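Local coordinates for protein carbohydrate deacetylase Agd3 (Neosartorya fumigata, PDB 6NWZ) that probably removes acetyl groups from the N-acetylated sugars of the exopolysaccharide galactosaminogalactan, is required for Aspergillus fumigatus biofilm formation, and binds zinc ions, at residues 457-462 against 537-542; 43-48 against 469-474; 356-361 against 410-415. All coordinates share one frame; numbering follows the deposited sequence.

Interaction 1 (457-462 against 537-542); sequences GDNTRP and GLRHDG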
loop_
_atom_site.group_PDB
_atom_site.type_symbol
_atom_site.label_atom_id
_atom_site.label_comp_id
_atom_site.label_asym_id
_atom_site.label_seq_id
_atom_site.Cartn_x
_atom_site.Cartn_y
_atom_site.Cartn_z
ATOM N N GLY A 457 12.127 -6.094 -2.156
ATOM C CA GLY A 457 13.167 -5.106 -2.380
ATOM C C GLY A 457 13.345 -4.119 -1.244
ATOM O O GLY A 457 13.275 -4.491 -0.068
ATOM N N ASP A 458 13.581 -2.855 -1.589
ATOM C CA ASP A 458 13.751 -1.797 -0.595
ATOM C C ASP A 458 13.292 -0.493 -1.230
ATOM O O ASP A 458 13.939 0.002 -2.158
ATOM C CB ASP A 458 15.202 -1.700 -0.133
ATOM C CG ASP A 458 15.394 -0.678 0.969
ATOM O OD1 ASP A 458 14.384 -0.209 1.540
ATOM O OD2 ASP A 458 16.559 -0.342 1.267
ATOM N N ASN A 459 12.191 0.067 -0.723
ATOM C CA ASN A 459 11.614 1.267 -1.320
ATOM C C ASN A 459 12.448 2.521 -1.095
ATOM O O ASN A 459 12.083 3.571 -1.634
ATOM C CB ASN A 459 10.195 1.487 -0.796
ATOM C CG ASN A 459 9.188 0.562 -1.451
ATOM O OD1 ASN A 459 9.563 -0.392 -2.129
ATOM N ND2 ASN A 459 7.904 0.840 -1.252
ATOM N N THR A 460 13.539 2.455 -0.327
ATOM C CA THR A 460 14.462 3.582 -0.233
ATOM C C THR A 460 15.467 3.602 -1.378
ATOM O O THR A 460 16.207 4.581 -1.520
ATOM C CB THR A 460 15.215 3.560 1.104
ATOM O OG1 THR A 460 16.124 2.454 1.131
ATOM C CG2 THR A 460 14.243 3.436 2.272
ATOM N N ARG A 461 15.506 2.549 -2.192
ATOM C CA ARG A 461 16.414 2.453 -3.330
ATOM C C ARG A 461 15.598 2.489 -4.616
ATOM O O ARG A 461 15.037 1.459 -5.024
ATOM C CB ARG A 461 17.242 1.167 -3.245
ATOM C CG ARG A 461 18.080 1.070 -1.975
ATOM C CD ARG A 461 18.475 -0.362 -1.650
ATOM N NE ARG A 461 19.318 -0.958 -2.682
ATOM C CZ ARG A 461 19.739 -2.217 -2.658
ATOM N NH1 ARG A 461 19.393 -3.010 -1.651
ATOM N NH2 ARG A 461 20.503 -2.685 -3.636
ATOM N N PRO A 462 15.495 3.642 -5.284
ATOM C CA PRO A 462 14.634 3.737 -6.475
ATOM C C PRO A 462 14.978 2.743 -7.572
ATOM O O PRO A 462 14.106 2.417 -8.388
ATOM C CB PRO A 462 14.851 5.185 -6.944
ATOM C CG PRO A 462 15.275 5.916 -5.718
ATOM C CD PRO A 462 16.100 4.938 -4.932
ATOM N N GLY A 537 -3.371 5.110 0.192
ATOM C CA GLY A 537 -3.043 5.132 -1.216
ATOM C C GLY A 537 -3.137 3.780 -1.887
ATOM O O GLY A 537 -2.769 3.652 -3.059
ATOM N N LEU A 538 -3.613 2.764 -1.162
ATOM C CA LEU A 538 -3.811 1.410 -1.685
ATOM C C LEU A 538 -2.499 0.775 -2.144
ATOM O O LEU A 538 -2.488 -0.093 -3.020
ATOM C CB LEU A 538 -4.846 1.391 -2.815
ATOM C CG LEU A 538 -6.218 1.978 -2.474
ATOM C CD1 LEU A 538 -7.233 1.651 -3.566
ATOM C CD2 LEU A 538 -6.698 1.494 -1.112
ATOM N N ARG A 539 -1.387 1.195 -1.548
ATOM C CA ARG A 539 -0.101 0.564 -1.806
ATOM C C ARG A 539 -0.039 -0.762 -1.054
ATOM O O ARG A 539 -0.072 -0.785 0.182
ATOM C CB ARG A 539 1.036 1.493 -1.384
ATOM C CG ARG A 539 1.020 2.844 -2.094
ATOM C CD ARG A 539 1.487 2.724 -3.536
ATOM N NE ARG A 539 2.923 2.475 -3.601
ATOM C CZ ARG A 539 3.836 3.413 -3.832
ATOM N NH1 ARG A 539 3.465 4.672 -4.042
ATOM N NH2 ARG A 539 5.123 3.089 -3.860
ATOM N N HIS A 540 0.038 -1.865 -1.799
ATOM C CA HIS A 540 0.054 -3.205 -1.226
ATOM C C HIS A 540 1.441 -3.653 -0.776
ATOM O O HIS A 540 1.612 -4.836 -0.455
ATOM C CB HIS A 540 -0.506 -4.213 -2.233
ATOM C CG HIS A 540 -1.963 -4.031 -2.523
ATOM N ND1 HIS A 540 -2.642 -4.805 -3.439
ATOM C CD2 HIS A 540 -2.873 -3.169 -2.011
ATOM C CE1 HIS A 540 -3.906 -4.424 -3.481
ATOM N NE2 HIS A 540 -4.073 -3.434 -2.623
ATOM N N ASP A 541 2.424 -2.753 -0.752
ATOM C CA ASP A 541 3.766 -3.119 -0.322
ATOM C C ASP A 541 3.757 -3.534 1.143
ATOM O O ASP A 541 3.007 -2.993 1.962
ATOM C CB ASP A 541 4.741 -1.952 -0.509
ATOM C CG ASP A 541 4.433 -1.115 -1.733
ATOM O OD1 ASP A 541 3.364 -1.320 -2.347
ATOM O OD2 ASP A 541 5.264 -0.246 -2.080
ATOM N N GLY A 542 4.605 -4.505 1.474
ATOM C CA GLY A 542 4.779 -4.917 2.848
ATOM C C GLY A 542 5.706 -3.985 3.602
ATOM O O GLY A 542 6.172 -2.967 3.089
#
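The side-chain amide of Asn-459 reaches across to the carboxylate of Asp-541. This is a contact through one polar atom on each side and buries little surface. Asn-459 ND2 donates to Asp-541 OD2 at 3.0 Å, with an N-H...O angle of 153°. The acceptor lies almost exactly in the amide plane of Asn-459, so the N-H points at the oxygen end-on. The oxygen is met on its anti lone pair, away from OD1. The two flat groups are turned nearly at right angles, with planes 85° apart. Asn-459 has CG beside its own backbone N (chi1 -77°), which sends the amide toward the other loop.

Arg-539 comes to the same oxygen from within the 537-542 segment. Its NH2 stands 3.8 Å from Asp-541 OD2, a long salt bridge. Asp-541 OD2 thus has a neutral donor and a more distant positive charge near it.

The other end of the Asn-459 amide is also held, since OD1 accepts from the backbone N of Arg-491. With both ends bonded, the rotation of the amide is fixed. Asn-459 lies within a type I beta turn from Asp-458 to Arg-461, closed by Arg-461 N to Asp-458 O at 3.0 Å. The side chain of Asn-459 is about 7 Å from a bound zinc ion at the nearest atoms, close to a metal site.

The 457-462 loop follows strand 454-456. The 537-542 loop starts where a Schellman motif at Leu-538 ends helix 520-536, and it leads into strand 542-546. Strand 487-492 pairs with both strands, and its Pro-490 touches both Asn-459 and Asp-541. Phe-601 of helix 594-607 packs on Asp-541.

Interaction 2 (43-48 against 469-474); sequences GLNAYG and NAMWPY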
loop_
_atom_site.group_PDB
_atom_site.type_symbol
_atom_site.label_atom_id
_atom_site.label_comp_id
_atom_site.label_asym_id
_atom_site.label_seq_id
_atom_site.Cartn_x
_atom_site.Cartn_y
_atom_site.Cartn_z
ATOM N N GLY A 43 -5.058 8.278 -7.302
ATOM C CA GLY A 43 -6.148 7.561 -6.661
ATOM C C GLY A 43 -6.882 6.643 -7.617
ATOM O O GLY A 43 -7.201 5.501 -7.274
ATOM N N LEU A 44 -7.161 7.127 -8.829
ATOM C CA LEU A 44 -7.787 6.274 -9.831
ATOM C C LEU A 44 -6.885 5.099 -10.188
ATOM O O LEU A 44 -7.362 3.970 -10.352
ATOM C CB LEU A 44 -8.132 7.095 -11.073
ATOM C CG LEU A 44 -9.078 8.278 -10.859
ATOM C CD1 LEU A 44 -9.132 9.126 -12.111
ATOM C CD2 LEU A 44 -10.471 7.800 -10.487
ATOM N N ASN A 45 -5.575 5.345 -10.296
ATOM C CA ASN A 45 -4.634 4.268 -10.596
ATOM C C ASN A 45 -4.605 3.237 -9.478
ATOM O O ASN A 45 -4.497 2.032 -9.735
ATOM C CB ASN A 45 -3.234 4.844 -10.826
ATOM C CG ASN A 45 -2.219 3.786 -11.244
ATOM O OD1 ASN A 45 -2.544 2.843 -11.962
ATOM N ND2 ASN A 45 -0.979 3.946 -10.793
ATOM N N ALA A 46 -4.697 3.694 -8.226
ATOM C CA ALA A 46 -4.685 2.770 -7.098
ATOM C C ALA A 46 -5.899 1.852 -7.130
ATOM O O ALA A 46 -5.782 0.644 -6.887
ATOM C CB ALA A 46 -4.629 3.547 -5.783
ATOM N N TYR A 47 -7.076 2.409 -7.434
ATOM C CA TYR A 47 -8.272 1.589 -7.576
ATOM C C TYR A 47 -8.215 0.719 -8.822
ATOM O O TYR A 47 -8.851 -0.340 -8.863
ATOM C CB TYR A 47 -9.519 2.469 -7.632
ATOM C CG TYR A 47 -10.035 2.940 -6.295
ATOM C CD1 TYR A 47 -9.377 3.935 -5.587
ATOM C CD2 TYR A 47 -11.198 2.408 -5.755
ATOM C CE1 TYR A 47 -9.855 4.379 -4.369
ATOM C CE2 TYR A 47 -11.686 2.844 -4.538
ATOM C CZ TYR A 47 -11.008 3.831 -3.849
ATOM O OH TYR A 47 -11.484 4.273 -2.639
ATOM N N GLY A 48 -7.466 1.142 -9.837
ATOM C CA GLY A 48 -7.498 0.485 -11.128
ATOM C C GLY A 48 -8.543 1.027 -12.072
ATOM O O GLY A 48 -8.882 0.355 -13.054
ATOM N N ASN A 469 4.770 2.495 -12.993
ATOM C CA ASN A 469 3.533 2.482 -12.222
ATOM C C ASN A 469 3.853 1.953 -10.834
ATOM O O ASN A 469 4.414 0.862 -10.702
ATOM C CB ASN A 469 2.464 1.614 -12.894
ATOM C CG ASN A 469 1.098 1.750 -12.237
ATOM O OD1 ASN A 469 0.981 1.931 -11.023
ATOM N ND2 ASN A 469 0.054 1.664 -13.048
ATOM N N ALA A 470 3.495 2.727 -9.810
ATOM C CA ALA A 470 3.821 2.338 -8.443
ATOM C C ALA A 470 3.138 1.035 -8.049
ATOM O O ALA A 470 3.636 0.307 -7.182
ATOM C CB ALA A 470 3.427 3.453 -7.480
ATOM N N MET A 471 2.004 0.725 -8.674
ATOM C CA MET A 471 1.251 -0.481 -8.361
ATOM C C MET A 471 1.880 -1.740 -8.941
ATOM O O MET A 471 1.337 -2.830 -8.733
ATOM C CB MET A 471 -0.189 -0.340 -8.867
ATOM C CG MET A 471 -0.912 0.899 -8.350
ATOM S SD MET A 471 -1.319 0.847 -6.590
ATOM C CE MET A 471 -1.153 2.576 -6.161
ATOM N N TRP A 472 3.012 -1.619 -9.653
ATOM C CA TRP A 472 3.653 -2.742 -10.318
ATOM C C TRP A 472 4.952 -3.128 -9.618
ATOM O O TRP A 472 5.624 -2.281 -9.021
ATOM C CB TRP A 472 3.968 -2.424 -11.785
ATOM C CG TRP A 472 2.768 -2.124 -12.627
ATOM C CD1 TRP A 472 1.458 -2.295 -12.286
ATOM C CD2 TRP A 472 2.771 -1.592 -13.955
ATOM N NE1 TRP A 472 0.644 -1.903 -13.321
ATOM C CE2 TRP A 472 1.425 -1.466 -14.357
ATOM C CE3 TRP A 472 3.779 -1.207 -14.843
ATOM C CZ2 TRP A 472 1.065 -0.977 -15.608
ATOM C CZ3 TRP A 472 3.419 -0.721 -16.083
ATOM C CH2 TRP A 472 2.074 -0.611 -16.455
ATOM N N PRO A 473 5.331 -4.400 -9.670
ATOM C CA PRO A 473 6.656 -4.795 -9.198
ATOM C C PRO A 473 7.715 -4.499 -10.250
ATOM O O PRO A 473 7.425 -4.311 -11.433
ATOM C CB PRO A 473 6.509 -6.302 -8.970
ATOM C CG PRO A 473 5.512 -6.715 -10.012
ATOM C CD PRO A 473 4.541 -5.559 -10.130
ATOM N N TYR A 474 8.960 -4.445 -9.788
ATOM C CA TYR A 474 10.107 -4.272 -10.665
ATOM C C TYR A 474 10.574 -5.634 -11.163
ATOM O O TYR A 474 10.551 -6.619 -10.421
ATOM C CB TYR A 474 11.240 -3.548 -9.930
ATOM C CG TYR A 474 12.572 -3.575 -10.648
ATOM C CD1 TYR A 474 12.873 -2.646 -11.634
ATOM C CD2 TYR A 474 13.534 -4.529 -10.332
ATOM C CE1 TYR A 474 14.093 -2.671 -12.294
ATOM C CE2 TYR A 474 14.756 -4.562 -10.987
ATOM C CZ TYR A 474 15.030 -3.630 -11.965
ATOM O OH TYR A 474 16.245 -3.663 -12.614
#
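Extended first torsions point two asparagines at each other: CG lies opposite the backbone N in both Asn-45 (chi1 -176°) and Asn-469 (chi1 -171°). The amides arrive from opposite directions and exchange two hydrogen bonds. Asn-45 ND2 donates to Asn-469 OD1 at 2.8 Å, and Asn-469 ND2 returns a bond to Asn-45 OD1 at 3.1 Å. The pair is not flat, because the amide planes are 49° apart. Asn-45 ND2 sits above the carbonyl plane of Asn-469, not on a lone pair.

Asn-469 OD1 takes a second donor on its other face. Met-471 N reaches it at 2.8 Å and makes an Asx turn. Asn-469 CB sits over the centre of one indole face of Trp-472, 3.4 Å above its plane.

Beside the amides, Met-471 reaches the helix with a chain bent at its second and third torsions. Its CE rests on Ala-46 CB at 3.6 Å. Arg-604 of helix 594-607 touches Asn-469 and Met-471 and bonds to Asn-45 O. Helix 34-47 of the CBM87 region is thus joined to a loop of the deacetylase domain.

The contact pairs neutral amides, donor against acceptor at both ends, with an apolar touch of Met-471 on Ala-46 beside them. The Asx turn is consistent with OD1 facing Met-471 N, and this would in turn favour the matching orientation of Asn-45.

Interaction 3 (356-361 against 410-415); sequences TTYDWT and NQAWLK
Ala-412 is the first residue of helix segment 410-415 to meet the 356-361 loop, at Tyr-358. Its methyl CB lies 3.8 Å from Tyr-358 CB and also approaches CG, at the root of the ring. This is a small apolar touch.

Trp-413 comes next and makes the larger contact. Its backbone passes over one face of the phenol ring, with N 4.2 Å above the ring plane near the centre. Its CB lies 3.6 Å from Tyr-358 CE2. The indole is inclined to the phenol, with the five-membered ring at 60°, neither stacked nor edge-to-face. Tyr-358 OH ends at the indole edge, near its plane and beside CD1. Tyr-358 gets there with CG opposite its backbone N (chi1 -175°), which carries the ring across Trp-413 to the indole edge.

The other face of the phenol is met near its rim by Trp-360 of the same loop, whose CE3 lies 3.4 Å above the ring plane. The ring is thus held between the helix backbone and an indole. Ile-310 of helix 306-313 and Phe-409 touch both Tyr-358 and Trp-360.

The loop leads into helix 362-366, and the contact lays it against helix 400-417 of the deacetylase domain. The side chain of Trp-413 is about 8 Å from that of the zinc ligand His-388.

No hydrogen bond joins the two segments, so van der Waals and aromatic contacts carry the contact. The polar ends find partners outside the two segments: Tyr-358 OH bonds to Gln-416 OE1, and Trp-413 NE1 to Asn-309 OD1 of helix 306-313.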
loop_
_atom_site.group_PDB
_atom_site.type_symbol
_atom_site.label_atom_id
_atom_site.label_comp_id
_atom_site.label_asym_id
_atom_site.label_seq_id
_atom_site.Cartn_x
_atom_site.Cartn_y
_atom_site.Cartn_z
ATOM N N THR A 356 29.013 -29.982 1.928
ATOM C CA THR A 356 28.500 -29.753 0.583
ATOM C C THR A 356 26.984 -29.853 0.506
ATOM O O THR A 356 26.392 -29.368 -0.464
ATOM C CB THR A 356 29.124 -30.747 -0.406
ATOM O OG1 THR A 356 28.743 -32.084 -0.059
ATOM C CG2 THR A 356 30.640 -30.641 -0.380
ATOM N N THR A 357 26.353 -30.457 1.510
ATOM C CA THR A 357 24.910 -30.641 1.549
ATOM C C THR A 357 24.458 -30.535 2.999
ATOM O O THR A 357 25.196 -30.904 3.915
ATOM C CB THR A 357 24.517 -31.996 0.933
ATOM O OG1 THR A 357 24.737 -31.956 -0.483
ATOM C CG2 THR A 357 23.058 -32.345 1.203
ATOM N N TYR A 358 23.260 -29.986 3.203
ATOM C CA TYR A 358 22.679 -29.944 4.539
ATOM C C TYR A 358 22.661 -31.339 5.145
ATOM O O TYR A 358 22.022 -32.249 4.610
ATOM C CB TYR A 358 21.263 -29.369 4.487
ATOM C CG TYR A 358 20.653 -29.177 5.859
ATOM C CD1 TYR A 358 19.984 -30.213 6.495
ATOM C CD2 TYR A 358 20.759 -27.960 6.525
ATOM C CE1 TYR A 358 19.436 -30.047 7.751
ATOM C CE2 TYR A 358 20.211 -27.784 7.783
ATOM C CZ TYR A 358 19.551 -28.833 8.392
ATOM O OH TYR A 358 19.001 -28.672 9.644
ATOM N N ASP A 359 23.369 -31.505 6.270
ATOM C CA ASP A 359 23.568 -32.828 6.853
ATOM C C ASP A 359 23.457 -32.808 8.371
ATOM O O ASP A 359 24.116 -33.603 9.050
ATOM C CB ASP A 359 24.925 -33.408 6.446
ATOM C CG ASP A 359 26.084 -32.456 6.724
ATOM O OD1 ASP A 359 25.929 -31.521 7.543
ATOM O OD2 ASP A 359 27.156 -32.641 6.109
ATOM N N TRP A 360 22.644 -31.919 8.924
ATOM C CA TRP A 360 22.512 -31.828 10.370
ATOM C C TRP A 360 21.335 -32.664 10.856
ATOM O O TRP A 360 20.341 -32.850 10.147
ATOM C CB TRP A 360 22.353 -30.371 10.811
ATOM C CG TRP A 360 23.643 -29.603 10.772
ATOM C CD1 TRP A 360 24.616 -29.586 11.731
ATOM C CD2 TRP A 360 24.104 -28.745 9.718
ATOM N NE1 TRP A 360 25.652 -28.772 11.340
ATOM C CE2 TRP A 360 25.362 -28.243 10.109
ATOM C CE3 TRP A 360 23.577 -28.353 8.484
ATOM C CZ2 TRP A 360 26.099 -27.368 9.311
ATOM C CZ3 TRP A 360 24.310 -27.484 7.691
ATOM C CH2 TRP A 360 25.558 -27.003 8.109
ATOM N N THR A 361 21.464 -33.171 12.077
ATOM C CA THR A 361 20.469 -34.054 12.662
ATOM C C THR A 361 19.241 -33.278 13.117
ATOM O O THR A 361 19.320 -32.100 13.475
ATOM C CB THR A 361 21.066 -34.799 13.856
ATOM O OG1 THR A 361 22.346 -35.323 13.488
ATOM C CG2 THR A 361 20.162 -35.945 14.293
ATOM N N ASN A 410 18.874 -23.655 3.306
ATOM C CA ASN A 410 17.732 -23.161 4.059
ATOM C C ASN A 410 16.445 -23.858 3.636
ATOM O O ASN A 410 15.528 -24.005 4.450
ATOM C CB ASN A 410 17.611 -21.648 3.890
ATOM C CG ASN A 410 17.100 -20.961 5.137
ATOM O OD1 ASN A 410 17.500 -21.296 6.254
ATOM N ND2 ASN A 410 16.206 -19.997 4.956
ATOM N N GLN A 411 16.359 -24.295 2.376
ATOM C CA GLN A 411 15.198 -25.064 1.940
ATOM C C GLN A 411 15.161 -26.425 2.624
ATOM O O GLN A 411 14.107 -26.864 3.099
ATOM C CB GLN A 411 15.210 -25.229 0.418
ATOM C CG GLN A 411 14.948 -23.951 -0.360
ATOM C CD GLN A 411 15.237 -24.094 -1.846
ATOM O OE1 GLN A 411 14.658 -23.389 -2.675
ATOM N NE2 GLN A 411 16.143 -25.003 -2.189
ATOM N N ALA A 412 16.307 -27.110 2.678
ATOM C CA ALA A 412 16.358 -28.412 3.334
ATOM C C ALA A 412 16.101 -28.281 4.827
ATOM O O ALA A 412 15.430 -29.130 5.425
ATOM C CB ALA A 412 17.707 -29.080 3.078
ATOM N N TRP A 413 16.625 -27.219 5.442
ATOM C CA TRP A 413 16.365 -26.977 6.856
ATOM C C TRP A 413 14.884 -26.712 7.106
ATOM O O TRP A 413 14.301 -27.261 8.050
ATOM C CB TRP A 413 17.221 -25.808 7.348
ATOM C CG TRP A 413 16.927 -25.400 8.758
ATOM C CD1 TRP A 413 17.385 -25.995 9.899
ATOM C CD2 TRP A 413 16.109 -24.303 9.178
ATOM N NE1 TRP A 413 16.900 -25.335 11.005
ATOM C CE2 TRP A 413 16.115 -24.292 10.588
ATOM C CE3 TRP A 413 15.371 -23.329 8.499
ATOM C CZ2 TRP A 413 15.411 -23.346 11.329
ATOM C CZ3 TRP A 413 14.675 -22.389 9.238
ATOM C CH2 TRP A 413 14.699 -22.405 10.638
ATOM N N LEU A 414 14.256 -25.879 6.270
ATOM C CA LEU A 414 12.822 -25.638 6.411
ATOM C C LEU A 414 12.017 -26.917 6.229
ATOM O O LEU A 414 10.942 -27.061 6.822
ATOM C CB LEU A 414 12.362 -24.583 5.404
ATOM C CG LEU A 414 12.723 -23.129 5.705
ATOM C CD1 LEU A 414 12.453 -22.239 4.498
ATOM C CD2 LEU A 414 11.942 -22.643 6.909
ATOM N N LYS A 415 12.513 -27.848 5.414
ATOM C CA LYS A 415 11.801 -29.100 5.189
ATOM C C LYS A 415 12.011 -30.069 6.347
ATOM O O LYS A 415 11.051 -30.671 6.840
ATOM C CB LYS A 415 12.250 -29.725 3.866
ATOM C CG LYS A 415 11.668 -31.108 3.587
ATOM C CD LYS A 415 12.053 -31.602 2.197
ATOM C CE LYS A 415 11.867 -33.108 2.064
ATOM N NZ LYS A 415 10.479 -33.530 2.385
#

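From the N terminus, interaction 2 opens first, at the end of helix 34-47. Interaction 3 opens at 356-361 and closes on helix 400-417, a loop nested inside the one that interaction 2 closes. It is complete before interaction 1 opens at 457-462. The chain then closes interaction 2 at 469-474 before it closes interaction 1 at 537-542, so these two cross. They also touch: Ala-46 packs on Gly-537 and Leu-538, and Ala-470 packs on Arg-539. Together they tie the CBM87 region to loops around strand 487-492 of the deacetylase domain. Interaction 3 stands apart, its centre about 32 Å from that of interaction 1, and joins parts of the deacetylase domain alone.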